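Local coordinates for putative secreted cellulose-binding protein (Streptomyces coelicolor, PDB 4OY6), which probably acts as a copper-dependent lytic polysaccharide monooxygenase of family AA10 that cleaves cellulose by oxidation, at residues 2-7 with 164-169; 16-21 with 28-33; 116-121 with 127-132; 135-140 with 151-156. One frame throughout, in Å; residues are numbered along the deposited sequence.

Contact 1 of 4, residues 2-7 with 164-169. With ZN (zinc ion), chain G.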
loop_
_atom_site.group_PDB
_atom_site.type_symbol
_atom_site.label_atom_id
_atom_site.label_comp_id
_atom_site.label_asym_id
_atom_site.label_seq_id
_atom_site.Cartn_x
_atom_site.Cartn_y
_atom_site.Cartn_z
ATOM N N GLY A 2 -1.137 -5.282 10.273
ATOM C CA GLY A 2 -0.681 -3.900 10.220
ATOM C C GLY A 2 -0.703 -3.361 8.808
ATOM O O GLY A 2 -1.312 -3.929 7.920
ATOM N N SER A 3 0.023 -2.264 8.614
ATOM C CA SER A 3 0.097 -1.587 7.327
ATOM C C SER A 3 1.347 -0.735 7.263
ATOM O O SER A 3 2.061 -0.580 8.253
ATOM C CB SER A 3 -1.132 -0.694 7.083
ATOM O OG SER A 3 -1.217 -0.310 5.733
ATOM N N VAL A 4 1.601 -0.173 6.086
ATOM C CA VAL A 4 2.609 0.857 5.924
ATOM C C VAL A 4 1.997 2.171 6.364
ATOM O O VAL A 4 0.990 2.623 5.811
ATOM C CB VAL A 4 3.125 0.953 4.492
ATOM C CG1 VAL A 4 4.053 2.148 4.369
ATOM C CG2 VAL A 4 3.852 -0.329 4.093
ATOM N N VAL A 5 2.583 2.755 7.414
ATOM C CA VAL A 5 2.098 3.992 7.985
ATOM C C VAL A 5 2.835 5.229 7.508
ATOM O O VAL A 5 2.301 6.328 7.566
ATOM C CB VAL A 5 2.056 3.934 9.531
ATOM C CG1 VAL A 5 1.098 2.826 9.974
ATOM C CG2 VAL A 5 3.435 3.727 10.133
ATOM N N ASP A 6 4.054 5.042 7.006
ATOM C CA ASP A 6 4.846 6.146 6.454
ATOM C C ASP A 6 5.755 5.566 5.392
ATOM O O ASP A 6 6.533 4.661 5.689
ATOM C CB ASP A 6 5.729 6.823 7.533
ATOM C CG ASP A 6 4.941 7.504 8.595
ATOM O OD1 ASP A 6 4.460 8.625 8.349
ATOM O OD2 ASP A 6 4.809 6.931 9.707
ATOM N N PRO A 7 5.642 6.013 4.124
ATOM C CA PRO A 7 4.606 6.872 3.558
ATOM C C PRO A 7 3.277 6.121 3.584
ATOM O O PRO A 7 3.217 4.980 3.131
ATOM C CB PRO A 7 5.117 7.131 2.132
ATOM C CG PRO A 7 5.906 5.921 1.787
ATOM C CD PRO A 7 6.518 5.450 3.080
ATOM N N VAL A 164 4.501 3.228 -4.430
ATOM C CA VAL A 164 5.362 2.253 -3.779
ATOM C C VAL A 164 4.471 1.054 -3.440
ATOM O O VAL A 164 3.367 1.220 -2.932
ATOM C CB VAL A 164 6.016 2.814 -2.515
ATOM C CG1 VAL A 164 6.828 1.755 -1.800
ATOM C CG2 VAL A 164 6.856 4.032 -2.822
ATOM N N TYR A 165 4.945 -0.149 -3.765
ATOM C CA TYR A 165 4.224 -1.372 -3.448
ATOM C C TYR A 165 5.099 -2.195 -2.517
ATOM O O TYR A 165 6.159 -2.662 -2.910
ATOM C CB TYR A 165 3.896 -2.150 -4.705
ATOM C CG TYR A 165 2.857 -3.244 -4.573
ATOM C CD1 TYR A 165 1.620 -2.996 -3.996
ATOM C CD2 TYR A 165 3.045 -4.517 -5.127
ATOM C CE1 TYR A 165 0.616 -3.956 -3.977
ATOM C CE2 TYR A 165 2.058 -5.475 -5.114
ATOM C CZ TYR A 165 0.834 -5.180 -4.541
ATOM O OH TYR A 165 -0.147 -6.143 -4.593
ATOM N N THR A 166 4.638 -2.335 -1.279
ATOM C CA THR A 166 5.347 -3.062 -0.261
ATOM C C THR A 166 4.618 -4.363 0.029
ATOM O O THR A 166 3.420 -4.368 0.296
ATOM C CB THR A 166 5.435 -2.235 1.046
ATOM O OG1 THR A 166 6.132 -1.016 0.808
ATOM C CG2 THR A 166 6.127 -3.005 2.140
ATOM N N ILE A 167 5.363 -5.457 -0.068
ATOM C CA ILE A 167 4.847 -6.791 0.221
ATOM C C ILE A 167 5.530 -7.297 1.484
ATOM O O ILE A 167 6.748 -7.430 1.522
ATOM C CB ILE A 167 5.065 -7.754 -0.963
ATOM C CG1 ILE A 167 4.445 -7.171 -2.242
ATOM C CG2 ILE A 167 4.484 -9.116 -0.638
ATOM C CD1 ILE A 167 4.575 -8.018 -3.474
ATOM N N TRP A 168 4.726 -7.548 2.512
ATOM C CA TRP A 168 5.183 -8.028 3.812
ATOM C C TRP A 168 4.791 -9.487 3.942
ATOM O O TRP A 168 3.606 -9.798 4.030
ATOM C CB TRP A 168 4.550 -7.202 4.924
ATOM C CG TRP A 168 4.661 -7.714 6.328
ATOM C CD1 TRP A 168 5.591 -8.564 6.856
ATOM C CD2 TRP A 168 3.775 -7.369 7.391
ATOM N NE1 TRP A 168 5.316 -8.775 8.189
ATOM C CE2 TRP A 168 4.210 -8.045 8.541
ATOM C CE3 TRP A 168 2.633 -6.554 7.471
ATOM C CZ2 TRP A 168 3.532 -7.940 9.760
ATOM C CZ3 TRP A 168 1.978 -6.441 8.663
ATOM C CH2 TRP A 168 2.415 -7.145 9.793
ATOM N N GLN A 169 5.775 -10.376 3.958
ATOM C CA GLN A 169 5.536 -11.785 4.225
ATOM C C GLN A 169 5.726 -11.995 5.727
ATOM O O GLN A 169 6.850 -11.897 6.223
ATOM C CB GLN A 169 6.501 -12.672 3.431
ATOM C CG GLN A 169 6.305 -14.154 3.679
ATOM C CD GLN A 169 5.013 -14.666 3.120
ATOM O OE1 GLN A 169 4.485 -14.158 2.125
ATOM N NE2 GLN A 169 4.515 -15.743 3.731
HETATM ZN ZN ZN G . 2.961 9.702 9.507
HETATM O O HOH W 1 1.472 8.687 8.316
HETATM O O HOH W 2 3.014 8.300 11.170
HETATM O O HOH W 3 1.213 10.237 10.120
HETATM O O HOH W 4 2.996 11.263 8.452
#

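Contact 2 of 4, residues 16-21 with 28-33. With ZN (zinc ion), chain F.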
loop_
_atom_site.group_PDB
_atom_site.type_symbol
_atom_site.label_atom_id
_atom_site.label_comp_id
_atom_site.label_asym_id
_atom_site.label_seq_id
_atom_site.Cartn_x
_atom_site.Cartn_y
_atom_site.Cartn_z
ATOM N N GLU A 16 -6.189 7.938 8.433
ATOM C CA GLU A 16 -5.464 8.913 9.247
ATOM C C GLU A 16 -5.963 10.327 8.972
ATOM O O GLU A 16 -6.084 11.128 9.905
ATOM C CB GLU A 16 -3.955 8.788 8.981
ATOM C CG GLU A 16 -3.063 9.687 9.791
ATOM C CD GLU A 16 -1.596 9.456 9.476
ATOM O OE1 GLU A 16 -1.221 9.135 8.311
ATOM O OE2 GLU A 16 -0.804 9.642 10.414
ATOM N N ARG A 17 -6.216 10.635 7.707
ATOM C CA ARG A 17 -6.580 11.999 7.343
ATOM C C ARG A 17 -8.043 12.322 7.605
ATOM O O ARG A 17 -8.363 13.468 7.907
ATOM C CB ARG A 17 -6.253 12.303 5.884
ATOM C CG ARG A 17 -4.773 12.314 5.593
ATOM C CD ARG A 17 -4.440 12.849 4.178
ATOM N NE ARG A 17 -5.110 12.151 3.044
ATOM C CZ ARG A 17 -4.667 11.030 2.513
ATOM N NH1 ARG A 17 -3.574 10.433 2.997
ATOM N NH2 ARG A 17 -5.317 10.488 1.524
ATOM N N TRP A 18 -8.925 11.334 7.477
ATOM C CA TRP A 18 -10.365 11.571 7.482
ATOM C C TRP A 18 -11.171 10.812 8.529
ATOM O O TRP A 18 -12.365 11.027 8.646
ATOM C CB TRP A 18 -10.970 11.299 6.108
ATOM C CG TRP A 18 -10.379 12.137 5.004
ATOM C CD1 TRP A 18 -9.477 11.748 4.059
ATOM C CD2 TRP A 18 -10.674 13.513 4.738
ATOM N NE1 TRP A 18 -9.167 12.794 3.234
ATOM C CE2 TRP A 18 -9.894 13.894 3.615
ATOM C CE3 TRP A 18 -11.554 14.451 5.306
ATOM C CZ2 TRP A 18 -9.930 15.189 3.074
ATOM C CZ3 TRP A 18 -11.591 15.744 4.765
ATOM C CH2 TRP A 18 -10.785 16.089 3.657
ATOM N N GLY A 19 -10.535 9.900 9.266
ATOM C CA GLY A 19 -11.253 9.037 10.175
ATOM C C GLY A 19 -12.003 9.759 11.279
ATOM O O GLY A 19 -13.000 9.239 11.790
ATOM N N ASP A 20 -11.514 10.936 11.669
ATOM C CA ASP A 20 -12.171 11.756 12.684
ATOM C C ASP A 20 -13.273 12.644 12.099
ATOM O O ASP A 20 -13.943 13.342 12.848
ATOM C CB ASP A 20 -11.166 12.597 13.497
ATOM C CG ASP A 20 -10.409 13.602 12.653
ATOM O OD1 ASP A 20 -10.533 13.587 11.407
ATOM O OD2 ASP A 20 -9.663 14.411 13.248
ATOM N N ASP A 21 -13.476 12.573 10.781
ATOM C CA ASP A 21 -14.296 13.514 10.016
ATOM C C ASP A 21 -14.754 12.851 8.700
ATOM O O ASP A 21 -14.670 13.445 7.654
ATOM C CB ASP A 21 -13.439 14.790 9.760
ATOM C CG ASP A 21 -14.254 16.027 9.342
ATOM O OD1 ASP A 21 -15.483 16.076 9.557
ATOM O OD2 ASP A 21 -13.630 16.972 8.798
ATOM N N ALA A 28 -14.965 15.085 -0.969
ATOM C CA ALA A 28 -15.121 14.777 -2.373
ATOM C C ALA A 28 -14.227 15.696 -3.219
ATOM O O ALA A 28 -13.590 15.276 -4.178
ATOM C CB ALA A 28 -16.578 14.936 -2.780
ATOM N N ASP A 29 -14.178 16.971 -2.850
ATOM C CA ASP A 29 -13.388 17.945 -3.572
ATOM C C ASP A 29 -11.892 17.802 -3.270
ATOM O O ASP A 29 -11.060 17.755 -4.169
ATOM C CB ASP A 29 -13.874 19.357 -3.208
ATOM C CG ASP A 29 -13.226 20.421 -4.048
ATOM O OD1 ASP A 29 -12.793 20.106 -5.168
ATOM O OD2 ASP A 29 -13.172 21.574 -3.605
ATOM N N GLU A 30 -11.555 17.697 -1.999
ATOM C CA GLU A 30 -10.146 17.721 -1.571
ATOM C C GLU A 30 -9.403 16.415 -1.750
ATOM O O GLU A 30 -8.194 16.420 -1.890
ATOM C CB GLU A 30 -10.055 18.161 -0.115
ATOM C CG GLU A 30 -10.561 19.575 0.075
ATOM C CD GLU A 30 -10.445 20.086 1.489
ATOM O OE1 GLU A 30 -10.028 19.317 2.377
ATOM O OE2 GLU A 30 -10.777 21.270 1.705
ATOM N N ASP A 31 -10.130 15.313 -1.700
ATOM C CA ASP A 31 -9.537 13.968 -1.691
ATOM C C ASP A 31 -10.546 12.997 -2.286
ATOM O O ASP A 31 -11.091 12.128 -1.596
ATOM C CB ASP A 31 -9.119 13.579 -0.283
ATOM C CG ASP A 31 -8.178 12.386 -0.234
ATOM O OD1 ASP A 31 -8.032 11.675 -1.256
ATOM O OD2 ASP A 31 -7.609 12.155 0.867
ATOM N N PRO A 32 -10.798 13.152 -3.596
ATOM C CA PRO A 32 -11.826 12.321 -4.228
ATOM C C PRO A 32 -11.574 10.824 -4.141
ATOM O O PRO A 32 -12.528 10.065 -4.104
ATOM C CB PRO A 32 -11.836 12.800 -5.692
ATOM C CG PRO A 32 -10.522 13.484 -5.875
ATOM C CD PRO A 32 -10.207 14.121 -4.549
ATOM N N MET A 33 -10.317 10.403 -4.156
ATOM C CA MET A 33 -10.027 8.974 -4.052
ATOM C C MET A 33 -10.366 8.411 -2.691
ATOM O O MET A 33 -10.872 7.292 -2.601
ATOM C CB MET A 33 -8.578 8.686 -4.465
ATOM C CG MET A 33 -8.308 9.102 -5.931
ATOM S SD MET A 33 -9.651 8.864 -7.167
ATOM C CE MET A 33 -9.331 7.273 -7.222
HETATM ZN ZN ZN F . -11.880 20.962 -6.612
HETATM O O HOH W 5 -6.404 14.643 2.196
#

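Contact 3 of 4, residues 116-121 with 127-132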
loop_
_atom_site.group_PDB
_atom_site.type_symbol
_atom_site.label_atom_id
_atom_site.label_comp_id
_atom_site.label_asym_id
_atom_site.label_seq_id
_atom_site.Cartn_x
_atom_site.Cartn_y
_atom_site.Cartn_z
ATOM N N TYR A 116 8.618 -2.406 -4.267
ATOM C CA TYR A 116 8.622 -1.989 -5.650
ATOM C C TYR A 116 8.205 -0.531 -5.750
ATOM O O TYR A 116 7.553 0.002 -4.870
ATOM C CB TYR A 116 7.634 -2.807 -6.495
ATOM C CG TYR A 116 7.839 -4.295 -6.469
ATOM C CD1 TYR A 116 7.302 -5.070 -5.436
ATOM C CD2 TYR A 116 8.590 -4.942 -7.440
ATOM C CE1 TYR A 116 7.483 -6.430 -5.400
ATOM C CE2 TYR A 116 8.782 -6.318 -7.409
ATOM C CZ TYR A 116 8.214 -7.051 -6.389
ATOM O OH TYR A 116 8.406 -8.396 -6.352
ATOM N N VAL A 117 8.552 0.093 -6.864
ATOM C CA VAL A 117 8.015 1.413 -7.201
ATOM C C VAL A 117 7.588 1.387 -8.662
ATOM O O VAL A 117 8.197 0.708 -9.495
ATOM C CB VAL A 117 9.024 2.573 -6.931
ATOM C CG1 VAL A 117 8.404 3.919 -7.270
ATOM C CG2 VAL A 117 9.494 2.599 -5.476
ATOM N N THR A 118 6.553 2.130 -8.997
ATOM C CA THR A 118 6.152 2.261 -10.399
ATOM C C THR A 118 7.281 2.904 -11.206
ATOM O O THR A 118 7.990 3.808 -10.741
ATOM C CB THR A 118 4.846 3.053 -10.545
ATOM O OG1 THR A 118 4.968 4.300 -9.863
ATOM C CG2 THR A 118 3.685 2.262 -9.980
ATOM N N LYS A 119 7.419 2.412 -12.432
ATOM C CA LYS A 119 8.440 2.907 -13.335
ATOM C C LYS A 119 8.197 4.366 -13.719
ATOM O O LYS A 119 7.064 4.837 -13.824
ATOM C CB LYS A 119 8.449 2.073 -14.636
ATOM C CG LYS A 119 8.819 0.611 -14.439
ATOM C CD LYS A 119 8.716 -0.194 -15.723
ATOM C CE LYS A 119 8.997 -1.662 -15.444
ATOM N NZ LYS A 119 8.941 -2.464 -16.690
ATOM N N GLN A 120 9.280 5.078 -13.991
ATOM C CA GLN A 120 9.187 6.399 -14.623
ATOM C C GLN A 120 8.390 6.255 -15.902
ATOM O O GLN A 120 8.610 5.323 -16.678
ATOM C CB GLN A 120 10.550 6.937 -15.043
ATOM C CG GLN A 120 11.447 7.451 -13.943
ATOM C CD GLN A 120 10.952 8.763 -13.340
ATOM O OE1 GLN A 120 10.271 8.755 -12.329
ATOM N NE2 GLN A 120 11.336 9.891 -13.932
ATOM N N GLY A 121 7.490 7.179 -16.140
ATOM C CA GLY A 121 6.652 7.146 -17.341
ATOM C C GLY A 121 5.263 6.592 -17.093
ATOM O O GLY A 121 4.347 6.857 -17.857
ATOM N N GLN A 127 -3.591 5.427 -15.089
ATOM C CA GLN A 127 -3.326 4.055 -15.500
ATOM C C GLN A 127 -3.448 3.092 -14.326
ATOM O O GLN A 127 -3.002 3.397 -13.212
ATOM C CB GLN A 127 -1.908 3.946 -16.037
ATOM C CG GLN A 127 -1.631 4.819 -17.250
ATOM C CD GLN A 127 -0.228 4.603 -17.765
ATOM O OE1 GLN A 127 0.687 5.326 -17.413
ATOM N NE2 GLN A 127 -0.040 3.549 -18.555
ATOM N N ALA A 128 -4.048 1.927 -14.592
ATOM C CA ALA A 128 -4.146 0.874 -13.586
ATOM C C ALA A 128 -2.761 0.284 -13.298
ATOM O O ALA A 128 -1.933 0.126 -14.208
ATOM C CB ALA A 128 -5.061 -0.225 -14.087
ATOM N N LEU A 129 -2.495 -0.019 -12.035
ATOM C CA LEU A 129 -1.253 -0.684 -11.669
ATOM C C LEU A 129 -1.226 -2.124 -12.193
ATOM O O LEU A 129 -2.200 -2.864 -12.074
ATOM C CB LEU A 129 -1.079 -0.723 -10.166
ATOM C CG LEU A 129 -0.215 0.321 -9.519
ATOM C CD1 LEU A 129 -1.080 1.564 -9.413
ATOM C CD2 LEU A 129 0.255 -0.216 -8.159
ATOM N N THR A 130 -0.077 -2.492 -12.748
ATOM C CA THR A 130 0.196 -3.847 -13.220
ATOM C C THR A 130 1.585 -4.230 -12.722
ATOM O O THR A 130 2.410 -3.373 -12.431
ATOM C CB THR A 130 0.170 -3.954 -14.751
ATOM O OG1 THR A 130 1.312 -3.267 -15.272
ATOM C CG2 THR A 130 -1.144 -3.377 -15.313
ATOM N N TRP A 131 1.844 -5.529 -12.676
ATOM C CA TRP A 131 3.158 -6.011 -12.276
ATOM C C TRP A 131 4.243 -5.534 -13.249
ATOM O O TRP A 131 5.368 -5.242 -12.842
ATOM C CB TRP A 131 3.161 -7.524 -12.173
ATOM C CG TRP A 131 2.401 -8.044 -10.987
ATOM C CD1 TRP A 131 1.113 -8.524 -10.968
ATOM C CD2 TRP A 131 2.877 -8.143 -9.640
ATOM N NE1 TRP A 131 0.775 -8.925 -9.708
ATOM C CE2 TRP A 131 1.837 -8.704 -8.871
ATOM C CE3 TRP A 131 4.081 -7.841 -9.012
ATOM C CZ2 TRP A 131 1.983 -8.975 -7.507
ATOM C CZ3 TRP A 131 4.213 -8.093 -7.641
ATOM C CH2 TRP A 131 3.176 -8.660 -6.918
ATOM N N GLY A 132 3.895 -5.444 -14.521
ATOM C CA GLY A 132 4.850 -5.028 -15.535
ATOM C C GLY A 132 5.280 -3.579 -15.445
ATOM O O GLY A 132 6.303 -3.202 -16.014
#

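Contact 4 of 4, residues 135-140 with 151-156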
loop_
_atom_site.group_PDB
_atom_site.type_symbol
_atom_site.label_atom_id
_atom_site.label_comp_id
_atom_site.label_asym_id
_atom_site.label_seq_id
_atom_site.Cartn_x
_atom_site.Cartn_y
_atom_site.Cartn_z
ATOM N N GLN A 135 9.078 -1.695 -10.785
ATOM C CA GLN A 135 10.479 -2.045 -10.657
ATOM C C GLN A 135 10.822 -2.321 -9.195
ATOM O O GLN A 135 10.402 -1.603 -8.296
ATOM C CB GLN A 135 11.368 -0.991 -11.284
ATOM C CG GLN A 135 11.396 0.338 -10.594
ATOM C CD GLN A 135 12.251 1.369 -11.315
ATOM O OE1 GLN A 135 13.247 1.889 -10.782
ATOM N NE2 GLN A 135 11.875 1.650 -12.547
ATOM N N GLN A 136 11.568 -3.382 -8.962
ATOM C CA GLN A 136 11.948 -3.734 -7.616
ATOM C C GLN A 136 12.971 -2.717 -7.137
ATOM O O GLN A 136 13.939 -2.430 -7.847
ATOM C CB GLN A 136 12.479 -5.169 -7.539
ATOM C CG GLN A 136 12.882 -5.621 -6.141
ATOM C CD GLN A 136 13.261 -7.080 -6.074
ATOM O OE1 GLN A 136 12.448 -7.948 -6.302
ATOM N NE2 GLN A 136 14.482 -7.342 -5.727
ATOM N N VAL A 137 12.757 -2.173 -5.937
ATOM C CA VAL A 137 13.710 -1.280 -5.315
ATOM C C VAL A 137 14.396 -1.829 -4.073
ATOM O O VAL A 137 15.436 -1.317 -3.682
ATOM C CB VAL A 137 13.158 0.113 -5.081
ATOM C CG1 VAL A 137 12.748 0.760 -6.403
ATOM C CG2 VAL A 137 12.029 0.067 -4.086
ATOM N N ALA A 138 13.830 -2.863 -3.449
ATOM C CA ALA A 138 14.497 -3.521 -2.319
ATOM C C ALA A 138 13.888 -4.889 -2.091
ATOM O O ALA A 138 12.714 -5.102 -2.359
ATOM C CB ALA A 138 14.343 -2.713 -1.028
ATOM N N ARG A 139 14.727 -5.802 -1.612
ATOM C CA ARG A 139 14.242 -7.020 -0.973
ATOM C C ARG A 139 15.028 -7.165 0.313
ATOM O O ARG A 139 16.237 -6.915 0.303
ATOM C CB ARG A 139 14.443 -8.277 -1.835
ATOM C CG ARG A 139 13.923 -9.538 -1.153
ATOM C CD ARG A 139 13.796 -10.736 -2.079
ATOM N NE ARG A 139 13.212 -11.857 -1.332
ATOM C CZ ARG A 139 12.419 -12.797 -1.840
ATOM N NH1 ARG A 139 12.087 -12.801 -3.135
ATOM N NH2 ARG A 139 11.943 -13.751 -1.034
ATOM N N THR A 140 14.375 -7.551 1.404
ATOM C CA THR A 140 15.071 -7.664 2.665
ATOM C C THR A 140 15.179 -9.106 3.087
ATOM O O THR A 140 14.533 -9.984 2.533
ATOM C CB THR A 140 14.343 -6.910 3.806
ATOM O OG1 THR A 140 13.178 -7.630 4.240
ATOM C CG2 THR A 140 13.914 -5.514 3.402
ATOM N N ILE A 151 12.192 -0.244 6.645
ATOM C CA ILE A 151 12.953 -0.663 5.479
ATOM C C ILE A 151 13.575 0.586 4.856
ATOM O O ILE A 151 12.854 1.434 4.337
ATOM C CB ILE A 151 12.105 -1.354 4.403
ATOM C CG1 ILE A 151 11.297 -2.515 4.980
ATOM C CG2 ILE A 151 13.006 -1.833 3.273
ATOM C CD1 ILE A 151 9.874 -2.542 4.544
ATOM N N PRO A 152 14.906 0.716 4.927
ATOM C CA PRO A 152 15.567 1.888 4.332
ATOM C C PRO A 152 15.714 1.676 2.847
ATOM O O PRO A 152 16.502 0.845 2.410
ATOM C CB PRO A 152 16.913 1.933 5.032
ATOM C CG PRO A 152 17.178 0.508 5.412
ATOM C CD PRO A 152 15.863 -0.188 5.585
ATOM N N VAL A 153 14.920 2.390 2.064
ATOM C CA VAL A 153 14.897 2.284 0.606
ATOM C C VAL A 153 15.764 3.373 -0.001
ATOM O O VAL A 153 15.757 4.514 0.467
ATOM C CB VAL A 153 13.426 2.377 0.071
ATOM C CG1 VAL A 153 13.374 2.346 -1.461
ATOM C CG2 VAL A 153 12.593 1.231 0.623
ATOM N N SER A 154 16.476 3.036 -1.062
ATOM C CA SER A 154 17.263 4.009 -1.801
ATOM C C SER A 154 16.926 3.895 -3.266
ATOM O O SER A 154 17.057 2.821 -3.876
ATOM C CB SER A 154 18.756 3.748 -1.618
ATOM O OG SER A 154 19.541 4.670 -2.355
ATOM N N THR A 155 16.536 5.026 -3.861
ATOM C CA THR A 155 16.262 5.111 -5.288
ATOM C C THR A 155 17.017 6.297 -5.869
ATOM O O THR A 155 17.421 7.195 -5.133
ATOM C CB THR A 155 14.753 5.287 -5.602
ATOM O OG1 THR A 155 14.333 6.608 -5.242
ATOM C CG2 THR A 155 13.912 4.227 -4.878
ATOM N N SER A 156 17.187 6.279 -7.183
ATOM C CA SER A 156 17.690 7.429 -7.922
ATOM C C SER A 156 17.012 7.469 -9.277
ATOM O O SER A 156 16.687 6.435 -9.834
ATOM C CB SER A 156 19.215 7.358 -8.092
ATOM O OG SER A 156 19.899 7.323 -6.857
HETATM O O HOH W 6 16.445 0.210 -1.584
HETATM O O HOH W 7 16.602 0.706 -5.457
#

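Contact 1 of 4, residues 2-7 with 164-169
W168 and G2 touch at one end of this buried contact, V4 and T166 at its middle, where the two sheets of the LPMO beta-sandwich face each other: strand 2-6 belongs to the three-stranded sheet, strand 161-170 to the larger one. From CB the indole of W168 leaves with CG anti to the backbone N (chi1 167°), which carries the ring across the gap between the sheets. Halfway along, NE1 bonds to the carbonyl of G109, and the ring stacks on Y177 and also meets F113. At the far end CZ3 lies 3.7 Å from G2 N and CH2 4.0 Å from the same atom; the backbone nitrogen sits at the ring's edge, in its plane. The fit is snug: a beta carbon on G2 would stand 3.6 Å from W168 CZ3. Two residues along, V4 CG2 rests on T166 CB at 3.9 Å, the methyl lying about as close to the threonine CG2; V100 of strand 97-104 touches both side chains. Beyond V4 the strand carries a classic beta bulge, V5 and D6 facing K101, and there D6 OD1 binds a zinc ion at 2.2 Å, with four waters as further ligands. One of these waters donates to V5 O. W168 also lies beside H108, which with H1 binds the copper, the indole side chain about 6 Å from the ion. No hydrogen bond joins the two segments; their backbones bond within their own sheets, and van der Waals packing alone makes this part of the sheet-to-sheet interface.

Contact 2 of 4, residues 16-21 with 28-33
A single carboxylate oxygen, D31 OD2, receives the side chains of two consecutive residues, R17 and W18. R17 NH2 reaches it at 2.9 Å in a salt bridge, a nearly straight bond (163°) on the syn lone pair, with guanidinium and carboxylate almost coplanar; R17 NE adds a weak bond to the same atom. W18 NE1 arrives on the anti side, also 2.9 Å from D31 OD2 but 31° out of the carboxylate plane. A water 3.1 Å from D31 OD2 donates to it as well. The other oxygen, D31 OD1, caps C34 N, so one carboxylate ties two side chains to a helix start. Further along the indole edge, W18 CH2 lies 3.6 Å from E30 OE1. A leucine in place of W18 would probably leave D31 OD2 without its anti-side donor and open a gap beside E30. D29 turns the other way and binds a zinc ion through OD1. The contact fixes the end of helix 10-18 against the junction of helices 27-30 and 32-40, with R17 and W18 both resting on C34, the disulfide partner of C14, and W18 also on W38 of helix 32-40.

Contact 3 of 4, residues 116-121 with 127-132
The long connection between the antiparallel neighbours 110-118 and 134-139 folds back here on the strand it leaves, with Y116, T118 and K119 meeting W131, L129 and G132. Y116 and W131 form a T-shaped pair: the edge of the indole six-membered ring points toward the phenol face, with centroids 6.0 Å apart and planes at 87°. The nearest atoms are Y116 CE1 and W131 CZ3, at 4.3 Å. The bond from W131 NE1 to V64 O holds the turn of the indole; separately, the backbone N of W131 bonds to D66 OD1. Beside this pair T118 CG2 comes to 4.4 Å from L129 CG, a loose apolar touch, and T118 OG1 bonds to V163 N in strand 161-170. K119 is fully extended beyond CG, and its NZ meets G132 O at 2.8 Å, nearly head-on to the carbonyl (166°). Replacing K119 by an alanine would probably leave G132 O without this charged donor and the 3-10 turn at W131 and G132 less firmly tied to the strand. Q127 OE1 bonds to D123 N within the same loop. The whole is a hairpin-like strand pair whose wide connection packs against its own sheet, with an apolar and aromatic side of Y116, W131, T118 and L129 and a lysine-to-carbonyl bond at the rim.

Contact 4 of 4, residues 135-140 with 151-156
At one margin of the beta-sandwich two edge strands from different sheets come together, V137 of strand 134-139 and T140 just beyond its end packing on V153, T155 and I151. The touching parts, 137-140 and 151-155, run 155° apart, roughly antiparallel, but no direct hydrogen bond joins the segments. With V137 CG1 anti to the carbonyl carbon (chi1 -60°), CG2 falls between the backbone N and the carbonyl carbon and lies 3.7 Å from V153 CG1, the two valines crossing at about a right angle. The other branch, V137 CG1, meets T155 CG2 at 4.0 Å. Towards the other end, T140 CG2 touches I151 CG2 at 3.8 Å. Both threonines point their hydroxyls elsewhere: T140 OG1 bonds to F113 N and T155 OG1 to D96 O, so each presents a methyl to the contact. Two waters supply the polar link. Both donate to V137 O; one of them accepts from S154 N at 2.9 Å, and the other donates to S154 O at 2.7 Å. This bridging carbonyl belongs to a classic beta bulge, in which V137 and A138 both face V115 of the neighbouring strand. Behind the apolar row, V153 and I151 also rest on V100 of strand 97-104. An apolar seam, with two waters bridging the backbones, joins the sheets here, consistent with the immunoglobulin-like sandwich that forms the core of AA10 enzymes.

How the contacts relate
Contacts 2, 3 and 4 follow one another along the chain, all nested within the loop that contact 1 closes. The centre of contact 1 lies about 5 Å from that of the chain, and the contact joins the two sheets near the copper site. Contact 3 touches it through the backbone pairing of Y116 with Y165, and touches contact 4 through V117 with Q135, since strands 161-170, 110-118 and 134-139 are successive neighbours in the larger sheet. Contact 4 joins the two sheets again at their margin, its centre about 12 Å from that of contact 1. Contact 2 stands apart in the helical region after strand 2-6, its centre about 29 Å from that of contact 4.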